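Local coordinates for sortase family protein (Clostridium perfringens, PDB 4D70) that is a class D sortase, a cysteine transpeptidase that probably cleaves sorting signals and joins surface proteins to the cell wall, at residues V155-I167 / G174-G186. Residues are numbered along the deposited sequence; the frame is centred on the assembly and turned at random.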
loop_
_atom_site.group_PDB
_atom_site.type_symbol
_atom_site.label_atom_id
_atom_site.label_comp_id
_atom_site.label_asym_id
_atom_site.label_seq_id
_atom_site.Cartn_x
_atom_site.Cartn_y
_atom_site.Cartn_z
ATOM N N VAL A 155 -8.117 -4.954 11.257
ATOM C CA VAL A 155 -7.746 -5.095 9.846
ATOM C C VAL A 155 -6.262 -4.946 9.657
ATOM O O VAL A 155 -5.724 -5.387 8.608
ATOM C CB VAL A 155 -8.492 -4.097 8.930
ATOM C CG1 VAL A 155 -10.000 -4.279 9.074
ATOM C CG2 VAL A 155 -8.129 -2.651 9.190
ATOM N N LEU A 156 -5.608 -4.288 10.624
ATOM C CA LEU A 156 -4.167 -4.132 10.617
ATOM C C LEU A 156 -3.410 -5.225 11.374
ATOM O O LEU A 156 -2.157 -5.195 11.407
ATOM C CB LEU A 156 -3.763 -2.775 11.191
ATOM C CG LEU A 156 -4.455 -1.592 10.565
ATOM C CD1 LEU A 156 -3.951 -0.313 11.196
ATOM C CD2 LEU A 156 -4.173 -1.590 9.069
ATOM N N ASN A 157 -4.110 -6.214 11.887
ATOM C CA ASN A 157 -3.419 -7.271 12.631
ATOM C C ASN A 157 -2.364 -7.991 11.782
ATOM O O ASN A 157 -2.519 -8.135 10.555
ATOM C CB ASN A 157 -4.433 -8.267 13.161
ATOM C CG ASN A 157 -5.186 -7.740 14.373
ATOM O OD1 ASN A 157 -4.938 -6.645 14.858
ATOM N ND2 ASN A 157 -6.139 -8.504 14.829
ATOM N N GLN A 158 -1.306 -8.448 12.440
ATOM C CA GLN A 158 -0.176 -9.122 11.853
ATOM C C GLN A 158 -0.159 -10.599 12.232
ATOM O O GLN A 158 0.252 -10.957 13.327
ATOM C CB GLN A 158 1.130 -8.475 12.337
ATOM C CG GLN A 158 1.215 -6.985 11.995
ATOM C CD GLN A 158 1.142 -6.745 10.471
ATOM O OE1 GLN A 158 2.056 -7.119 9.764
ATOM N NE2 GLN A 158 0.104 -6.036 10.009
ATOM N N ASN A 159 -0.616 -11.440 11.331
ATOM C CA ASN A 159 -0.519 -12.886 11.440
ATOM C C ASN A 159 0.719 -13.344 10.700
ATOM O O ASN A 159 0.746 -13.404 9.442
ATOM C CB ASN A 159 -1.785 -13.581 10.848
ATOM C CG ASN A 159 -1.698 -15.119 10.878
ATOM O OD1 ASN A 159 -0.707 -15.728 11.340
ATOM N ND2 ASN A 159 -2.735 -15.757 10.347
ATOM N N LEU A 160 1.764 -13.676 11.473
ATOM C CA LEU A 160 3.031 -14.075 10.909
ATOM C C LEU A 160 3.046 -15.476 10.318
ATOM O O LEU A 160 4.031 -15.833 9.730
ATOM C CB LEU A 160 4.149 -13.886 11.938
ATOM C CG LEU A 160 4.285 -12.454 12.480
ATOM C CD1 LEU A 160 5.412 -12.422 13.538
ATOM C CD2 LEU A 160 4.524 -11.379 11.450
ATOM N N ASP A 161 1.971 -16.234 10.468
ATOM C CA ASP A 161 1.812 -17.527 9.777
ATOM C C ASP A 161 1.481 -17.326 8.289
ATOM O O ASP A 161 1.613 -18.280 7.528
ATOM C CB ASP A 161 0.687 -18.336 10.493
ATOM C CG ASP A 161 0.518 -19.774 9.965
ATOM O OD1 ASP A 161 1.549 -20.415 9.791
ATOM O OD2 ASP A 161 -0.632 -20.266 9.714
ATOM N N GLU A 162 1.090 -16.114 7.863
ATOM C CA GLU A 162 0.798 -15.899 6.446
ATOM C C GLU A 162 1.502 -14.670 5.898
ATOM O O GLU A 162 2.180 -13.987 6.626
ATOM C CB GLU A 162 -0.699 -15.779 6.256
ATOM C CG GLU A 162 -1.411 -17.063 6.608
ATOM C CD GLU A 162 -2.919 -16.955 6.532
ATOM O OE1 GLU A 162 -3.432 -15.814 6.441
ATOM O OE2 GLU A 162 -3.554 -18.030 6.580
ATOM N N LYS A 163 1.424 -14.455 4.566
ATOM C CA LYS A 163 2.009 -13.293 3.939
ATOM C C LYS A 163 0.884 -12.658 3.177
ATOM O O LYS A 163 0.466 -13.199 2.151
ATOM C CB LYS A 163 3.184 -13.686 2.983
ATOM C CG LYS A 163 4.420 -14.269 3.709
ATOM C CD LYS A 163 5.486 -14.736 2.731
ATOM C CE LYS A 163 6.775 -15.338 3.333
ATOM N NZ LYS A 163 7.471 -14.194 3.950
ATOM N N THR A 164 0.358 -11.542 3.690
ATOM C CA THR A 164 -0.836 -10.916 3.173
ATOM C C THR A 164 -0.661 -9.451 3.113
ATOM O O THR A 164 0.375 -8.914 3.493
ATOM C CB THR A 164 -2.088 -11.190 4.067
ATOM O OG1 THR A 164 -1.909 -10.593 5.376
ATOM C CG2 THR A 164 -2.345 -12.636 4.227
ATOM N N MET A 165 -1.633 -8.798 2.484
ATOM C CA MET A 165 -1.634 -7.368 2.415
ATOM C C MET A 165 -3.040 -6.863 2.516
ATOM O O MET A 165 -3.993 -7.618 2.372
ATOM C CB MET A 165 -0.963 -6.759 1.163
ATOM C CG MET A 165 -1.674 -6.978 -0.148
ATOM S SD MET A 165 -0.986 -5.978 -1.474
ATOM C CE MET A 165 -1.552 -4.347 -1.023
ATOM N N THR A 166 -3.142 -5.556 2.815
ATOM C CA THR A 166 -4.439 -4.923 3.117
ATOM C C THR A 166 -4.432 -3.528 2.561
ATOM O O THR A 166 -3.447 -2.835 2.669
ATOM C CB THR A 166 -4.675 -4.809 4.659
ATOM O OG1 THR A 166 -4.687 -6.128 5.252
ATOM C CG2 THR A 166 -6.065 -4.157 4.999
ATOM N N ILE A 167 -5.531 -3.152 1.911
ATOM C CA ILE A 167 -5.757 -1.765 1.463
ATOM C C ILE A 167 -6.971 -1.229 2.179
ATOM O O ILE A 167 -7.995 -1.865 2.195
ATOM C CB ILE A 167 -6.011 -1.688 -0.054
ATOM C CG1 ILE A 167 -4.859 -2.356 -0.815
ATOM C CG2 ILE A 167 -6.201 -0.223 -0.463
ATOM C CD1 ILE A 167 -4.858 -2.157 -2.307
ATOM N N GLY A 174 -17.976 8.248 3.456
ATOM C CA GLY A 174 -16.921 8.467 4.466
ATOM C C GLY A 174 -17.166 7.853 5.831
ATOM O O GLY A 174 -16.308 7.940 6.712
ATOM N N LYS A 175 -18.312 7.211 6.029
ATOM C CA LYS A 175 -18.652 6.691 7.354
ATOM C C LYS A 175 -17.989 5.346 7.656
ATOM O O LYS A 175 -17.763 4.971 8.811
ATOM C CB LYS A 175 -20.167 6.501 7.427
ATOM C CG LYS A 175 -20.911 7.810 7.458
ATOM C CD LYS A 175 -22.360 7.689 7.111
ATOM C CE LYS A 175 -22.930 9.087 7.016
ATOM N NZ LYS A 175 -24.374 8.963 6.752
ATOM N N ASP A 176 -17.749 4.567 6.618
ATOM C CA ASP A 176 -17.259 3.192 6.844
ATOM C C ASP A 176 -15.936 3.045 6.115
ATOM O O ASP A 176 -15.472 3.928 5.417
ATOM C CB ASP A 176 -18.251 2.202 6.262
ATOM C CG ASP A 176 -19.604 2.263 6.924
ATOM O OD1 ASP A 176 -19.698 2.444 8.149
ATOM O OD2 ASP A 176 -20.580 2.085 6.213
ATOM N N ARG A 177 -15.298 1.927 6.369
ATOM C CA ARG A 177 -14.020 1.591 5.756
ATOM C C ARG A 177 -14.178 0.440 4.822
ATOM O O ARG A 177 -14.819 -0.553 5.159
ATOM C CB ARG A 177 -12.957 1.274 6.814
ATOM C CG ARG A 177 -12.663 2.475 7.737
ATOM C CD ARG A 177 -12.195 3.686 6.961
ATOM N NE ARG A 177 -12.054 4.909 7.786
ATOM C CZ ARG A 177 -12.911 5.935 7.815
ATOM N NH1 ARG A 177 -14.051 5.939 7.114
ATOM N NH2 ARG A 177 -12.633 6.979 8.569
ATOM N N TYR A 178 -13.589 0.560 3.652
ATOM C CA TYR A 178 -13.666 -0.480 2.635
ATOM C C TYR A 178 -12.286 -1.136 2.669
ATOM O O TYR A 178 -11.238 -0.458 2.558
ATOM C CB TYR A 178 -13.931 0.163 1.282
ATOM C CG TYR A 178 -14.238 -0.815 0.163
ATOM C CD1 TYR A 178 -15.539 -1.203 -0.089
ATOM C CD2 TYR A 178 -13.251 -1.274 -0.681
ATOM C CE1 TYR A 178 -15.838 -2.065 -1.130
ATOM C CE2 TYR A 178 -13.544 -2.178 -1.731
ATOM C CZ TYR A 178 -14.812 -2.530 -1.960
ATOM O OH TYR A 178 -15.098 -3.391 -2.986
ATOM N N ILE A 179 -12.285 -2.434 2.862
ATOM C CA ILE A 179 -11.087 -3.243 3.076
ATOM C C ILE A 179 -10.899 -4.255 1.954
ATOM O O ILE A 179 -11.742 -5.068 1.695
ATOM C CB ILE A 179 -11.205 -4.003 4.403
ATOM C CG1 ILE A 179 -11.647 -3.057 5.570
ATOM C CG2 ILE A 179 -9.907 -4.717 4.730
ATOM C CD1 ILE A 179 -10.743 -1.869 5.791
ATOM N N VAL A 180 -9.711 -4.271 1.372
ATOM C CA VAL A 180 -9.301 -5.262 0.404
ATOM C C VAL A 180 -8.102 -5.987 1.001
ATOM O O VAL A 180 -7.105 -5.339 1.323
ATOM C CB VAL A 180 -8.917 -4.568 -0.903
ATOM C CG1 VAL A 180 -8.432 -5.578 -1.922
ATOM C CG2 VAL A 180 -10.121 -3.845 -1.515
ATOM N N LYS A 181 -8.200 -7.304 1.094
ATOM C CA LYS A 181 -7.107 -8.151 1.540
ATOM C C LYS A 181 -6.698 -9.100 0.439
ATOM O O LYS A 181 -7.544 -9.541 -0.387
ATOM C CB LYS A 181 -7.507 -8.938 2.800
ATOM C CG LYS A 181 -7.639 -7.961 4.034
ATOM C CD LYS A 181 -7.827 -8.731 5.345
ATOM C CE LYS A 181 -7.701 -7.852 6.600
ATOM N NZ LYS A 181 -6.273 -7.601 6.965
ATOM N N ALA A 182 -5.424 -9.456 0.448
ATOM C CA ALA A 182 -4.848 -10.228 -0.625
ATOM C C ALA A 182 -3.706 -11.060 -0.002
ATOM O O ALA A 182 -3.064 -10.642 0.974
ATOM C CB ALA A 182 -4.336 -9.299 -1.703
ATOM N N LYS A 183 -3.498 -12.241 -0.566
ATOM C CA LYS A 183 -2.473 -13.152 -0.118
ATOM C C LYS A 183 -1.347 -13.237 -1.151
ATOM O O LYS A 183 -1.594 -13.176 -2.354
ATOM C CB LYS A 183 -3.060 -14.555 0.077
ATOM C CG LYS A 183 -3.658 -15.118 -1.226
ATOM C CD LYS A 183 -4.190 -16.573 -1.181
ATOM C CE LYS A 183 -4.537 -17.045 -2.618
ATOM N NZ LYS A 183 -5.152 -18.402 -2.631
ATOM N N LEU A 184 -0.135 -13.392 -0.678
ATOM C CA LEU A 184 1.012 -13.469 -1.575
ATOM C C LEU A 184 0.944 -14.740 -2.403
ATOM O O LEU A 184 0.697 -15.820 -1.874
ATOM C CB LEU A 184 2.311 -13.454 -0.788
ATOM C CG LEU A 184 3.614 -13.340 -1.606
ATOM C CD1 LEU A 184 3.777 -11.963 -2.224
ATOM C CD2 LEU A 184 4.842 -13.623 -0.751
ATOM N N ILE A 185 1.075 -14.638 -3.708
ATOM C CA ILE A 185 1.058 -15.871 -4.548
ATOM C C ILE A 185 2.365 -16.100 -5.299
ATOM O O ILE A 185 2.512 -17.128 -5.987
ATOM C CB ILE A 185 -0.062 -15.913 -5.630
ATOM C CG1 ILE A 185 0.032 -14.716 -6.544
ATOM C CG2 ILE A 185 -1.428 -15.976 -5.015
ATOM C CD1 ILE A 185 -0.994 -14.709 -7.698
ATOM N N GLY A 186 3.298 -15.165 -5.245
ATOM C CA GLY A 186 4.509 -15.269 -6.129
ATOM C C GLY A 186 5.396 -14.025 -6.084
ATOM O O GLY A 186 4.955 -13.006 -5.519
HETATM O O HOH W 1 -4.388 -9.285 4.817
#
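Strands 163-171 and 176-184 form the C-terminal beta hairpin of the sortase beta barrel, and the antiparallel ladder between them carries the backbone bonds of this contact. M165 and A182 exchange two backbone hydrogen bonds, M165 N to A182 O (2.8 Å) and A182 N to M165 O (3.0 Å). I167 and V180 form the next such pair, and L184 N extends the ladder to K163 O at 2.9 Å. On the face carrying T166 and K181, the lysine chain runs alongside the threonine. It stays extended until a bend at chi4 (-80°), which brings NZ to T166 OG1 (2.8 Å). The same NZ donates to V155 O (2.8 Å), tying the 3-10 turn at 155-156 to the hairpin. Water 1 bridges T164 OG1 and M165 O and accepts a weak bond from NZ. Beside this polar cluster, V155 CG1 meets I179 CG1 at 4.1 Å. On the other face M165 CG packs on A182 CB (3.9 Å). N102 OD1 of strand 101-109 hydrogen-bonds to T166 OG1 and N102 ND2 to V155 O. That strand pairs in parallel with 163-171, while strand 137-148 runs antiparallel along 176-184, which places the hairpin between them in the sheet.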